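Local coordinates for aminopeptidase N (Francisella tularensis subsp. tularensis, PDB 5DLL), which releases N-terminal amino acids, preferably alanine, from peptides as a zinc metalloenzyme of the M1 family and probably helps degrade intracellular peptides, at residues Q657-K662 / K675-C680; Y683-S688 / V692-A697; Q698-N703 / Q711-E716; D705-Q710 / N735-E740. One frame throughout, in Å; residues are numbered along the deposited sequence.

Contact 1 (Q657-K662 / K675-C680); sequences QCNDNK and KLKGVC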
loop_
_atom_site.group_PDB
_atom_site.type_symbol
_atom_site.label_atom_id
_atom_site.label_comp_id
_atom_site.label_asym_id
_atom_site.label_seq_id
_atom_site.Cartn_x
_atom_site.Cartn_y
_atom_site.Cartn_z
ATOM N N GLN A 657 -5.302 9.421 32.695
ATOM C CA GLN A 657 -3.972 10.017 32.528
ATOM C C GLN A 657 -3.625 10.265 31.049
ATOM O O GLN A 657 -2.740 11.065 30.743
ATOM C CB GLN A 657 -2.898 9.188 33.251
ATOM C CG GLN A 657 -2.095 8.219 32.402
ATOM C CD GLN A 657 -1.171 7.343 33.237
ATOM O OE1 GLN A 657 -1.340 7.208 34.454
ATOM N NE2 GLN A 657 -0.185 6.740 32.581
ATOM N N CYS A 658 -4.317 9.575 30.142
ATOM C CA CYS A 658 -4.234 9.862 28.705
ATOM C C CYS A 658 -5.277 10.892 28.261
ATOM O O CYS A 658 -5.092 11.559 27.244
ATOM C CB CYS A 658 -4.417 8.581 27.892
ATOM S SG CYS A 658 -3.133 7.333 28.143
ATOM N N ASN A 659 -6.366 11.008 29.021
ATOM C CA ASN A 659 -7.465 11.926 28.711
ATOM C C ASN A 659 -7.139 13.341 29.174
ATOM O O ASN A 659 -7.749 13.862 30.113
ATOM C CB ASN A 659 -8.757 11.427 29.376
ATOM C CG ASN A 659 -9.976 12.264 29.018
ATOM O OD1 ASN A 659 -10.767 12.616 29.890
ATOM N ND2 ASN A 659 -10.135 12.579 27.738
ATOM N N ASP A 660 -6.170 13.961 28.507
ATOM C CA ASP A 660 -5.687 15.282 28.904
ATOM C C ASP A 660 -6.531 16.377 28.246
ATOM O O ASP A 660 -7.458 16.085 27.486
ATOM C CB ASP A 660 -4.186 15.426 28.600
ATOM C CG ASP A 660 -3.894 15.667 27.132
ATOM O OD1 ASP A 660 -4.037 16.817 26.685
ATOM O OD2 ASP A 660 -3.497 14.718 26.427
ATOM N N ASN A 661 -6.207 17.629 28.549
ATOM C CA ASN A 661 -7.036 18.767 28.174
ATOM C C ASN A 661 -6.336 19.720 27.184
ATOM O O ASN A 661 -6.640 20.913 27.129
ATOM C CB ASN A 661 -7.431 19.509 29.458
ATOM C CG ASN A 661 -8.727 20.285 29.324
ATOM O OD1 ASN A 661 -9.377 20.274 28.280
ATOM N ND2 ASN A 661 -9.106 20.972 30.393
ATOM N N LYS A 662 -5.405 19.184 26.397
ATOM C CA LYS A 662 -4.661 19.986 25.429
ATOM C C LYS A 662 -5.472 20.185 24.155
ATOM O O LYS A 662 -6.320 19.357 23.819
ATOM C CB LYS A 662 -3.327 19.318 25.064
ATOM C CG LYS A 662 -2.284 19.349 26.170
ATOM C CD LYS A 662 -1.046 18.545 25.805
ATOM C CE LYS A 662 0.071 18.765 26.813
ATOM N NZ LYS A 662 1.347 18.109 26.411
ATOM N N LYS A 675 -4.777 6.814 21.241
ATOM C CA LYS A 675 -5.094 5.426 20.920
ATOM C C LYS A 675 -4.959 4.502 22.126
ATOM O O LYS A 675 -5.764 3.585 22.276
ATOM C CB LYS A 675 -4.319 4.912 19.705
ATOM C CG LYS A 675 -2.807 4.983 19.777
ATOM C CD LYS A 675 -2.196 4.469 18.481
ATOM C CE LYS A 675 -2.514 5.372 17.293
ATOM N NZ LYS A 675 -1.793 4.962 16.058
ATOM N N LEU A 676 -3.979 4.746 22.993
ATOM C CA LEU A 676 -3.927 4.024 24.269
ATOM C C LEU A 676 -5.167 4.358 25.096
ATOM O O LEU A 676 -5.741 3.482 25.748
ATOM C CB LEU A 676 -2.669 4.361 25.072
ATOM C CG LEU A 676 -2.544 3.571 26.386
ATOM C CD1 LEU A 676 -2.418 2.082 26.102
ATOM C CD2 LEU A 676 -1.378 4.044 27.237
ATOM N N LYS A 677 -5.564 5.630 25.069
ATOM C CA LYS A 677 -6.822 6.060 25.671
ATOM C C LYS A 677 -7.995 5.223 25.149
ATOM O O LYS A 677 -8.847 4.793 25.924
ATOM C CB LYS A 677 -7.064 7.545 25.392
ATOM C CG LYS A 677 -8.448 8.025 25.797
ATOM C CD LYS A 677 -8.571 9.538 25.786
ATOM C CE LYS A 677 -8.351 10.113 24.400
ATOM N NZ LYS A 677 -8.923 11.484 24.303
ATOM N N GLY A 678 -8.031 5.007 23.834
ATOM C CA GLY A 678 -9.072 4.203 23.196
ATOM C C GLY A 678 -9.029 2.734 23.577
ATOM O O GLY A 678 -10.076 2.118 23.799
ATOM N N VAL A 679 -7.826 2.166 23.643
ATOM C CA VAL A 679 -7.654 0.773 24.072
ATOM C C VAL A 679 -8.177 0.592 25.493
ATOM O O VAL A 679 -8.886 -0.372 25.781
ATOM C CB VAL A 679 -6.180 0.321 24.011
ATOM C CG1 VAL A 679 -5.996 -1.047 24.668
ATOM C CG2 VAL A 679 -5.703 0.287 22.567
ATOM N N CYS A 680 -7.820 1.523 26.372
ATOM C CA CYS A 680 -8.326 1.523 27.744
ATOM C C CYS A 680 -9.849 1.515 27.773
ATOM O O CYS A 680 -10.453 0.696 28.460
ATOM C CB CYS A 680 -7.807 2.741 28.514
ATOM S SG CYS A 680 -6.038 2.689 28.870
#

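Contact 2 (Y683-S688 / V692-A697); sequences YLMNAS and VGTDLA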
loop_
_atom_site.group_PDB
_atom_site.type_symbol
_atom_site.label_atom_id
_atom_site.label_comp_id
_atom_site.label_asym_id
_atom_site.label_seq_id
_atom_site.Cartn_x
_atom_site.Cartn_y
_atom_site.Cartn_z
ATOM N N TYR A 683 -11.602 -1.821 26.963
ATOM C CA TYR A 683 -11.571 -2.762 28.084
ATOM C C TYR A 683 -12.557 -2.390 29.193
ATOM O O TYR A 683 -13.035 -3.264 29.911
ATOM C CB TYR A 683 -10.162 -2.878 28.657
ATOM C CG TYR A 683 -9.278 -3.825 27.888
ATOM C CD1 TYR A 683 -9.351 -5.200 28.102
ATOM C CD2 TYR A 683 -8.366 -3.350 26.950
ATOM C CE1 TYR A 683 -8.538 -6.075 27.401
ATOM C CE2 TYR A 683 -7.548 -4.214 26.246
ATOM C CZ TYR A 683 -7.636 -5.576 26.475
ATOM O OH TYR A 683 -6.826 -6.438 25.772
ATOM N N LEU A 684 -12.861 -1.102 29.331
ATOM C CA LEU A 684 -13.879 -0.659 30.285
ATOM C C LEU A 684 -15.299 -1.082 29.862
ATOM O O LEU A 684 -16.181 -1.260 30.714
ATOM C CB LEU A 684 -13.801 0.861 30.486
ATOM C CG LEU A 684 -12.503 1.399 31.115
ATOM C CD1 LEU A 684 -12.489 2.924 31.097
ATOM C CD2 LEU A 684 -12.291 0.872 32.532
ATOM N N MET A 685 -15.504 -1.248 28.553
ATOM C CA MET A 685 -16.790 -1.705 28.003
ATOM C C MET A 685 -16.911 -3.226 27.972
ATOM O O MET A 685 -18.003 -3.766 28.139
ATOM C CB MET A 685 -16.994 -1.151 26.598
ATOM C CG MET A 685 -17.187 0.354 26.562
ATOM S SD MET A 685 -18.740 0.875 27.317
ATOM C CE MET A 685 -18.870 2.510 26.607
ATOM N N ASN A 686 -15.792 -3.912 27.765
ATOM C CA ASN A 686 -15.764 -5.369 27.865
ATOM C C ASN A 686 -15.758 -5.887 29.314
ATOM O O ASN A 686 -15.635 -7.090 29.544
ATOM C CB ASN A 686 -14.566 -5.927 27.096
ATOM C CG ASN A 686 -14.672 -5.682 25.609
ATOM O OD1 ASN A 686 -13.884 -4.933 25.031
ATOM N ND2 ASN A 686 -15.660 -6.304 24.979
ATOM N N ALA A 687 -15.886 -4.985 30.286
ATOM C CA ALA A 687 -16.051 -5.370 31.682
ATOM C C ALA A 687 -17.461 -5.901 31.940
ATOM O O ALA A 687 -18.380 -5.645 31.159
ATOM C CB ALA A 687 -15.769 -4.181 32.584
ATOM N N SER A 688 -17.618 -6.635 33.042
ATOM C CA SER A 688 -18.923 -7.159 33.459
ATOM C C SER A 688 -19.902 -6.052 33.864
ATOM O O SER A 688 -21.109 -6.220 33.718
ATOM C CB SER A 688 -18.765 -8.153 34.611
ATOM O OG SER A 688 -18.068 -9.311 34.191
ATOM N N VAL A 692 -19.108 2.247 34.491
ATOM C CA VAL A 692 -17.974 3.184 34.473
ATOM C C VAL A 692 -17.505 3.563 33.059
ATOM O O VAL A 692 -17.279 4.741 32.778
ATOM C CB VAL A 692 -16.783 2.672 35.327
ATOM C CG1 VAL A 692 -16.112 1.456 34.701
ATOM C CG2 VAL A 692 -15.766 3.784 35.549
ATOM N N GLY A 693 -17.374 2.574 32.176
ATOM C CA GLY A 693 -16.918 2.811 30.809
ATOM C C GLY A 693 -17.905 3.635 30.001
ATOM O O GLY A 693 -17.509 4.556 29.280
ATOM N N THR A 694 -19.190 3.305 30.125
ATOM C CA THR A 694 -20.259 4.005 29.406
ATOM C C THR A 694 -20.295 5.495 29.718
ATOM O O THR A 694 -20.517 6.313 28.826
ATOM C CB THR A 694 -21.640 3.397 29.720
ATOM O OG1 THR A 694 -21.600 1.989 29.485
ATOM C CG2 THR A 694 -22.724 4.016 28.847
ATOM N N ASP A 695 -20.078 5.842 30.982
ATOM C CA ASP A 695 -20.116 7.239 31.399
ATOM C C ASP A 695 -18.957 8.010 30.781
ATOM O O ASP A 695 -19.133 9.142 30.333
ATOM C CB ASP A 695 -20.090 7.350 32.926
ATOM C CG ASP A 695 -21.289 6.681 33.581
ATOM O OD1 ASP A 695 -22.276 6.385 32.869
ATOM O OD2 ASP A 695 -21.241 6.441 34.808
ATOM N N LEU A 696 -17.784 7.379 30.747
ATOM C CA LEU A 696 -16.586 7.982 30.151
ATOM C C LEU A 696 -16.698 8.102 28.633
ATOM O O LEU A 696 -16.248 9.092 28.052
ATOM C CB LEU A 696 -15.328 7.175 30.511
ATOM C CG LEU A 696 -14.849 7.237 31.968
ATOM C CD1 LEU A 696 -13.686 6.278 32.188
ATOM C CD2 LEU A 696 -14.460 8.654 32.362
ATOM N N ALA A 697 -17.285 7.087 27.999
ATOM C CA ALA A 697 -17.499 7.094 26.550
ATOM C C ALA A 697 -18.524 8.150 26.148
ATOM O O ALA A 697 -18.353 8.844 25.145
ATOM C CB ALA A 697 -17.948 5.723 26.081
#

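Contact 3 (Q698-N703 / Q711-E716); sequences QQLFDN and QTAFTE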
loop_
_atom_site.group_PDB
_atom_site.type_symbol
_atom_site.label_atom_id
_atom_site.label_comp_id
_atom_site.label_asym_id
_atom_site.label_seq_id
_atom_site.Cartn_x
_atom_site.Cartn_y
_atom_site.Cartn_z
ATOM N N GLN A 698 -19.584 8.263 26.946
ATOM C CA GLN A 698 -20.659 9.218 26.694
ATOM C C GLN A 698 -20.171 10.668 26.783
ATOM O O GLN A 698 -20.598 11.514 25.994
ATOM C CB GLN A 698 -21.817 8.979 27.674
ATOM C CG GLN A 698 -23.043 9.855 27.444
ATOM C CD GLN A 698 -23.673 9.637 26.082
ATOM O OE1 GLN A 698 -24.056 8.519 25.735
ATOM N NE2 GLN A 698 -23.786 10.708 25.303
ATOM N N GLN A 699 -19.284 10.951 27.736
ATOM C CA GLN A 699 -18.727 12.297 27.880
ATOM C C GLN A 699 -17.762 12.607 26.740
ATOM O O GLN A 699 -17.842 13.676 26.133
ATOM C CB GLN A 699 -18.026 12.471 29.232
ATOM C CG GLN A 699 -18.971 12.499 30.427
ATOM C CD GLN A 699 -19.991 13.627 30.356
ATOM O OE1 GLN A 699 -19.631 14.806 30.293
ATOM N NE2 GLN A 699 -21.272 13.267 30.368
ATOM N N LEU A 700 -16.864 11.668 26.450
ATOM C CA LEU A 700 -15.905 11.816 25.353
ATOM C C LEU A 700 -16.630 12.095 24.046
ATOM O O LEU A 700 -16.211 12.945 23.259
ATOM C CB LEU A 700 -15.052 10.549 25.210
ATOM C CG LEU A 700 -13.923 10.550 24.172
ATOM C CD1 LEU A 700 -13.047 11.785 24.309
ATOM C CD2 LEU A 700 -13.085 9.286 24.308
ATOM N N PHE A 701 -17.725 11.369 23.838
ATOM C CA PHE A 701 -18.607 11.575 22.700
ATOM C C PHE A 701 -19.077 13.027 22.616
ATOM O O PHE A 701 -18.993 13.646 21.558
ATOM C CB PHE A 701 -19.815 10.637 22.807
ATOM C CG PHE A 701 -20.657 10.585 21.567
ATOM C CD1 PHE A 701 -20.156 10.028 20.400
ATOM C CD2 PHE A 701 -21.959 11.075 21.570
ATOM C CE1 PHE A 701 -20.929 9.971 19.255
ATOM C CE2 PHE A 701 -22.738 11.019 20.427
ATOM C CZ PHE A 701 -22.223 10.468 19.268
ATOM N N ASP A 702 -19.562 13.567 23.731
ATOM C CA ASP A 702 -20.103 14.930 23.755
ATOM C C ASP A 702 -19.023 16.012 23.710
ATOM O O ASP A 702 -19.262 17.099 23.185
ATOM C CB ASP A 702 -20.967 15.147 25.001
ATOM C CG ASP A 702 -22.128 14.176 25.086
ATOM O OD1 ASP A 702 -22.779 13.919 24.050
ATOM O OD2 ASP A 702 -22.394 13.674 26.197
ATOM N N ASN A 703 -17.846 15.717 24.260
ATOM C CA ASN A 703 -16.806 16.727 24.459
ATOM C C ASN A 703 -15.683 16.736 23.422
ATOM O O ASN A 703 -14.963 17.728 23.316
ATOM C CB ASN A 703 -16.186 16.565 25.850
ATOM C CG ASN A 703 -17.214 16.647 26.962
ATOM O OD1 ASN A 703 -18.219 17.348 26.845
ATOM N ND2 ASN A 703 -16.967 15.926 28.051
ATOM N N GLN A 711 -14.903 9.234 16.905
ATOM C CA GLN A 711 -14.930 7.883 16.348
ATOM C C GLN A 711 -14.761 6.850 17.466
ATOM O O GLN A 711 -15.496 5.858 17.516
ATOM C CB GLN A 711 -13.843 7.727 15.262
ATOM C CG GLN A 711 -13.470 6.292 14.883
ATOM C CD GLN A 711 -12.382 5.690 15.773
ATOM O OE1 GLN A 711 -11.364 6.330 16.060
ATOM N NE2 GLN A 711 -12.595 4.448 16.209
ATOM N N THR A 712 -13.798 7.085 18.355
ATOM C CA THR A 712 -13.545 6.181 19.473
ATOM C C THR A 712 -14.737 6.151 20.426
ATOM O O THR A 712 -15.180 5.083 20.838
ATOM C CB THR A 712 -12.284 6.594 20.254
ATOM O OG1 THR A 712 -11.185 6.725 19.347
ATOM C CG2 THR A 712 -11.936 5.557 21.314
ATOM N N ALA A 713 -15.258 7.329 20.762
ATOM C CA ALA A 713 -16.416 7.434 21.648
ATOM C C ALA A 713 -17.626 6.694 21.079
ATOM O O ALA A 713 -18.276 5.923 21.785
ATOM C CB ALA A 713 -16.759 8.890 21.892
ATOM N N PHE A 714 -17.915 6.929 19.800
ATOM C CA PHE A 714 -19.027 6.266 19.112
ATOM C C PHE A 714 -18.849 4.749 19.097
ATOM O O PHE A 714 -19.752 4.016 19.497
ATOM C CB PHE A 714 -19.164 6.810 17.680
ATOM C CG PHE A 714 -20.358 6.276 16.914
ATOM C CD1 PHE A 714 -21.598 6.102 17.526
ATOM C CD2 PHE A 714 -20.248 5.990 15.558
ATOM C CE1 PHE A 714 -22.691 5.624 16.809
ATOM C CE2 PHE A 714 -21.336 5.511 14.839
ATOM C CZ PHE A 714 -22.560 5.330 15.465
ATOM N N THR A 715 -17.683 4.286 18.653
ATOM C CA THR A 715 -17.386 2.851 18.578
ATOM C C THR A 715 -17.639 2.130 19.907
ATOM O O THR A 715 -18.212 1.041 19.926
ATOM C CB THR A 715 -15.919 2.597 18.160
ATOM O OG1 THR A 715 -15.623 3.310 16.950
ATOM C CG2 THR A 715 -15.648 1.100 17.955
ATOM N N GLU A 716 -17.215 2.740 21.010
ATOM C CA GLU A 716 -17.327 2.118 22.331
ATOM C C GLU A 716 -18.744 2.244 22.887
ATOM O O GLU A 716 -19.208 1.371 23.623
ATOM C CB GLU A 716 -16.319 2.727 23.305
ATOM C CG GLU A 716 -14.871 2.710 22.825
ATOM C CD GLU A 716 -14.295 1.317 22.627
ATOM O OE1 GLU A 716 -14.932 0.326 23.045
ATOM O OE2 GLU A 716 -13.186 1.219 22.049
#

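Contact 4 (D705-Q710 / N735-E740); sequences DNMTDQ and NRWRHE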
loop_
_atom_site.group_PDB
_atom_site.type_symbol
_atom_site.label_atom_id
_atom_site.label_comp_id
_atom_site.label_asym_id
_atom_site.label_seq_id
_atom_site.Cartn_x
_atom_site.Cartn_y
_atom_site.Cartn_z
ATOM N N ASP A 705 -13.121 17.203 20.524
ATOM C CA ASP A 705 -12.897 18.332 19.613
ATOM C C ASP A 705 -12.270 17.888 18.283
ATOM O O ASP A 705 -11.773 18.716 17.513
ATOM C CB ASP A 705 -12.054 19.431 20.295
ATOM C CG ASP A 705 -10.596 19.027 20.519
ATOM O OD1 ASP A 705 -10.318 17.825 20.717
ATOM O OD2 ASP A 705 -9.723 19.924 20.508
ATOM N N ASN A 706 -12.312 16.583 18.015
ATOM C CA ASN A 706 -11.771 16.014 16.783
ATOM C C ASN A 706 -12.498 14.719 16.426
ATOM O O ASN A 706 -13.245 14.181 17.246
ATOM C CB ASN A 706 -10.271 15.754 16.936
ATOM C CG ASN A 706 -9.966 14.645 17.930
ATOM O OD1 ASN A 706 -10.099 13.462 17.614
ATOM N ND2 ASN A 706 -9.546 15.022 19.132
ATOM N N MET A 707 -12.268 14.209 15.220
ATOM C CA MET A 707 -12.944 12.984 14.783
ATOM C C MET A 707 -12.375 11.724 15.434
ATOM O O MET A 707 -13.126 10.793 15.721
ATOM C CB MET A 707 -12.910 12.837 13.257
ATOM C CG MET A 707 -13.838 11.746 12.722
ATOM S SD MET A 707 -15.579 11.944 13.174
ATOM C CE MET A 707 -15.972 13.519 12.416
ATOM N N THR A 708 -11.064 11.686 15.665
ATOM C CA THR A 708 -10.427 10.503 16.250
ATOM C C THR A 708 -11.086 10.105 17.572
ATOM O O THR A 708 -11.398 8.935 17.787
ATOM C CB THR A 708 -8.922 10.720 16.485
ATOM O OG1 THR A 708 -8.371 11.511 15.422
ATOM C CG2 THR A 708 -8.204 9.379 16.562
ATOM N N ASP A 709 -11.309 11.088 18.439
ATOM C CA ASP A 709 -11.962 10.863 19.734
ATOM C C ASP A 709 -13.456 10.580 19.592
ATOM O O ASP A 709 -14.014 9.773 20.335
ATOM C CB ASP A 709 -11.767 12.074 20.662
ATOM C CG ASP A 709 -10.382 12.125 21.301
ATOM O OD1 ASP A 709 -9.643 11.120 21.257
ATOM O OD2 ASP A 709 -10.042 13.183 21.871
ATOM N N GLN A 710 -14.109 11.252 18.650
ATOM C CA GLN A 710 -15.535 11.029 18.424
ATOM C C GLN A 710 -15.797 9.658 17.793
ATOM O O GLN A 710 -16.784 9.004 18.113
ATOM C CB GLN A 710 -16.122 12.144 17.563
ATOM C CG GLN A 710 -17.641 12.196 17.595
ATOM C CD GLN A 710 -18.201 13.549 17.189
ATOM O OE1 GLN A 710 -17.456 14.488 16.905
ATOM N NE2 GLN A 710 -19.523 13.656 17.167
ATOM N N ASN A 735 -27.233 13.046 13.132
ATOM C CA ASN A 735 -27.682 14.445 13.197
ATOM C C ASN A 735 -26.551 15.443 12.946
ATOM O O ASN A 735 -26.737 16.440 12.246
ATOM C CB ASN A 735 -28.326 14.751 14.560
ATOM C CG ASN A 735 -29.665 14.056 14.753
ATOM O OD1 ASN A 735 -30.397 13.800 13.793
ATOM N ND2 ASN A 735 -29.997 13.754 16.006
ATOM N N ARG A 736 -25.382 15.159 13.516
ATOM C CA ARG A 736 -24.223 16.042 13.400
ATOM C C ARG A 736 -23.592 15.982 12.014
ATOM O O ARG A 736 -23.217 17.015 11.456
ATOM C CB ARG A 736 -23.170 15.682 14.453
ATOM C CG ARG A 736 -23.638 15.847 15.894
ATOM C CD ARG A 736 -22.559 15.442 16.894
ATOM N NE ARG A 736 -23.111 14.971 18.170
ATOM C CZ ARG A 736 -22.419 14.830 19.303
ATOM N NH1 ARG A 736 -21.125 15.135 19.364
ATOM N NH2 ARG A 736 -23.033 14.388 20.397
ATOM N N TRP A 737 -23.490 14.775 11.460
ATOM C CA TRP A 737 -22.700 14.539 10.245
ATOM C C TRP A 737 -23.507 14.045 9.042
ATOM O O TRP A 737 -23.074 13.132 8.350
ATOM C CB TRP A 737 -21.577 13.541 10.552
ATOM C CG TRP A 737 -20.752 13.935 11.731
ATOM C CD1 TRP A 737 -20.751 13.350 12.963
ATOM C CD2 TRP A 737 -19.812 15.016 11.796
ATOM N NE1 TRP A 737 -19.862 13.993 13.788
ATOM C CE2 TRP A 737 -19.273 15.021 13.097
ATOM C CE3 TRP A 737 -19.370 15.978 10.876
ATOM C CZ2 TRP A 737 -18.314 15.954 13.508
ATOM C CZ3 TRP A 737 -18.418 16.906 11.286
ATOM C CH2 TRP A 737 -17.902 16.886 12.590
ATOM N N ARG A 738 -24.667 14.651 8.791
ATOM C CA ARG A 738 -25.414 14.415 7.549
ATOM C C ARG A 738 -24.627 14.988 6.378
ATOM O O ARG A 738 -24.458 14.343 5.347
ATOM C CB ARG A 738 -26.780 15.106 7.582
ATOM C CG ARG A 738 -27.747 14.599 8.635
ATOM C CD ARG A 738 -28.900 15.573 8.826
ATOM N NE ARG A 738 -29.827 15.120 9.863
ATOM C CZ ARG A 738 -30.891 14.342 9.662
ATOM N NH1 ARG A 738 -31.210 13.907 8.445
ATOM N NH2 ARG A 738 -31.651 13.996 10.696
ATOM N N HIS A 739 -24.156 16.217 6.566
ATOM C CA HIS A 739 -23.501 17.009 5.514
ATOM C C HIS A 739 -22.159 16.462 4.996
ATOM O O HIS A 739 -21.726 16.836 3.902
ATOM C CB HIS A 739 -23.324 18.464 5.983
ATOM C CG HIS A 739 -22.782 18.599 7.376
ATOM N ND1 HIS A 739 -21.436 18.520 7.666
ATOM C CD2 HIS A 739 -23.407 18.815 8.559
ATOM C CE1 HIS A 739 -21.257 18.676 8.965
ATOM N NE2 HIS A 739 -22.437 18.855 9.530
ATOM N N GLU A 740 -21.506 15.592 5.766
ATOM C CA GLU A 740 -20.205 15.037 5.381
ATOM C C GLU A 740 -20.330 13.568 4.970
ATOM O O GLU A 740 -20.544 12.702 5.814
ATOM C CB GLU A 740 -19.212 15.192 6.527
#

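Contact 1 (Q657-K662 / K675-C680)
Lys677 runs along the end of helix 648-658, where its root meets Cys658 and its outer half Asn659. At the root, CB of Lys677 rests on CB of Cys658 at 3.8 Å, close to the point where the two backbones come nearest. With CG anti to the backbone N (chi1 171°), the chain leaves helix 668-685 toward the loop that follows Cys658. CD then passes 3.9 Å from CA of Asn659 and lies near ND2 of the same residue, the two side chains crossing at a slant. A bend at chi3 (62°) sets the final course of the tip. NZ of Lys677 ends 3.8 Å from ND2 of Asn659, a contact of nitrogens without a hydrogen bond; its charge is met by Asp709 in a salt bridge. Beside this path, SG of Cys658 adds an apolar touch, 3.8 Å from CD2 of Leu676.

The chain turns sharply where the lysine passes. Asn659 is the centre of an inverse gamma turn, with a weak bond from Asp660 N to Cys658 O, and an Asx turn follows in which Lys662 N donates to OD1 of Asp660 at 2.7 Å. Asp660 OD2 stands 6.7 Å from NZ of Lys677, too far for a pair, though its negative charge may still add a favourable field.

The chemistry is therefore divided along one side chain: methylenes pack on a cysteine and a turn, while the ammonium of this buried lysine is carried past them to a carboxylate on helix 707-717.

Contact 2 (Y683-S688 / V692-A697)
Met685 and Leu684 meet helix 691-703 from neighbouring positions at the end of helix 668-685. The first shell is mostly apolar and has no hydrogen bond across it. CE of Met685 lies against CB of Ala697 at 3.4 Å and also over the backbone of Thr694. Its SD comes 3.8 Å from OG1 of Thr694, the two side chains crossing at about a right angle. Leu684 uses two places: CB rests 3.7 Å from CA of Gly693, and CD1 meets CD1 of Leu696, also at 3.7 Å. CD2 of Leu684 faces CG1 of Val692 more loosely, at 4.4 Å.

What brings methionine there is a bend at chi2 (-68°), which turns the sulfur and methyl toward the facing helix. Gly693 presents bare backbone, and the two CA atoms of Leu684 and Gly693 approach to 4.6 Å.

In the next shell, Trp651 and Leu652 of helix 648-658 cover Leu684 and Leu696 respectively, and Glu716 lies against Met685. Gln690 ties the corner, its NE2 bonding to Met685 O and its backbone O accepting from OG1 of Thr694.

With the threonine hydroxyl already engaged by Gln690, the interface between the segments rests on shape and dispersion, while the polar bonds are left to the connecting turn.

Contact 3 (Q698-N703 / Q711-E716)
The methyl of Ala713 lies against the backbone of Phe701, and this is the dense part of the interface, where the CA atoms of Phe701 and Ala713 are 4.8 Å apart. CB of Ala713 has CB of Phe701 at 3.6 Å on one flank and CG of Leu700 at 4.0 Å to complete its seat. The same methyl lies at the edge of the Phe701 ring, close to the ring plane. Phe701 holds CG anti to its own N (chi1 -169°), a setting that lays the ring along helix 707-717 and brings CE1 within 3.9 Å of CB of Phe714. These two aromatic side chains run side by side and point the same way. Farther out, Phe714 stacks on Phe733, and Arg736 makes a cation-pi contact with Phe701, so helix 723-736 covers this flank.

The packing slackens away from the alanine. The side chain of Thr712 stays clear of the facing segment, and its hydroxyl is bonded within its own helix to Thr708 O. On the outer face of helix 691-703, Gln698 and the exposed Asp702 point away from the partner helix and are linked by a weak bond from NE2 of Gln698 to OD2 of Asp702.

A small residue at the crossing lets the axes of the two short segments approach to 8.1 Å at 143°, an antiparallel arrangement. Two successive helices joined by a short turn and packed in this way form an alpha-helical hairpin within the all-helical, ARM-like C-terminal domain of this M1 aminopeptidase.

Contact 4 (D705-Q710 / N735-E740)
The indole of Trp737 is sandwiched: CE of Met707 sits over one face, 3.5 Å above the plane and displaced toward the rim, and CB of Arg736, its own neighbour in sequence, covers the opposite face. At the edge, near the ring plane, comes the amide of Gln710, its plane turned 63° from that of the indole. The methyl makes a CH-pi contact, 3.8 Å from the centroid of the six-membered ring of Trp737 and 21° off the normal. SD of Met707 stands obliquely to the five-membered ring at 5.1 Å from its centroid, a Met-aromatic contact. Bends at chi2 and chi3 of Met707 bring its end back over the indole.

Gln710 reaches the edge with an extended chain. As modelled, NE2 of Gln710 lies 3.4 Å from NE1 of Trp737 and 3.1 Å from NH1 of Arg736; all three nitrogens are donors, so the approach is packing without hydrogen bonds.

In the helical C-terminal domain this joins the start of helix 707-717 to the turn leaving helix 723-736, and Val743 of the following helix touches both Met707 and Trp737. Thr708 OG1 takes a hydrogen bond from Asp297 N, at the start of helix 297-312, which carries the zinc ligand His309.

Asn706 is the N-cap of helix 707-717: its OD1 accepts from Asp709 N at 2.8 Å, the donor tilted 29° from the carbonyl plane. Weak bonds from ND2 of Asn706 to the carboxylates of Asp705 and Asp709 steady the amide.

How the contacts relate
All four contacts belong to the ARM-like helical region at the C-terminal end and lie away from the zinc and sodium sites. Contacts 1, 2 and 3 come in series along the chain, whereas the segments of contacts 3 and 4 alternate. Helix 668-685 is shared by contacts 1 and 2, helix 691-703 by contacts 2 and 3, and helix 707-717 by contacts 3 and 4. Centres of contacts 3 and 4 are about 10 Å apart, those of contacts 2 and 4 about 22 Å. The salt bridge from Lys677 to Asp709 ties contact 1 directly to contact 4, so sequential helix packing is reinforced by a polar link that skips a helix.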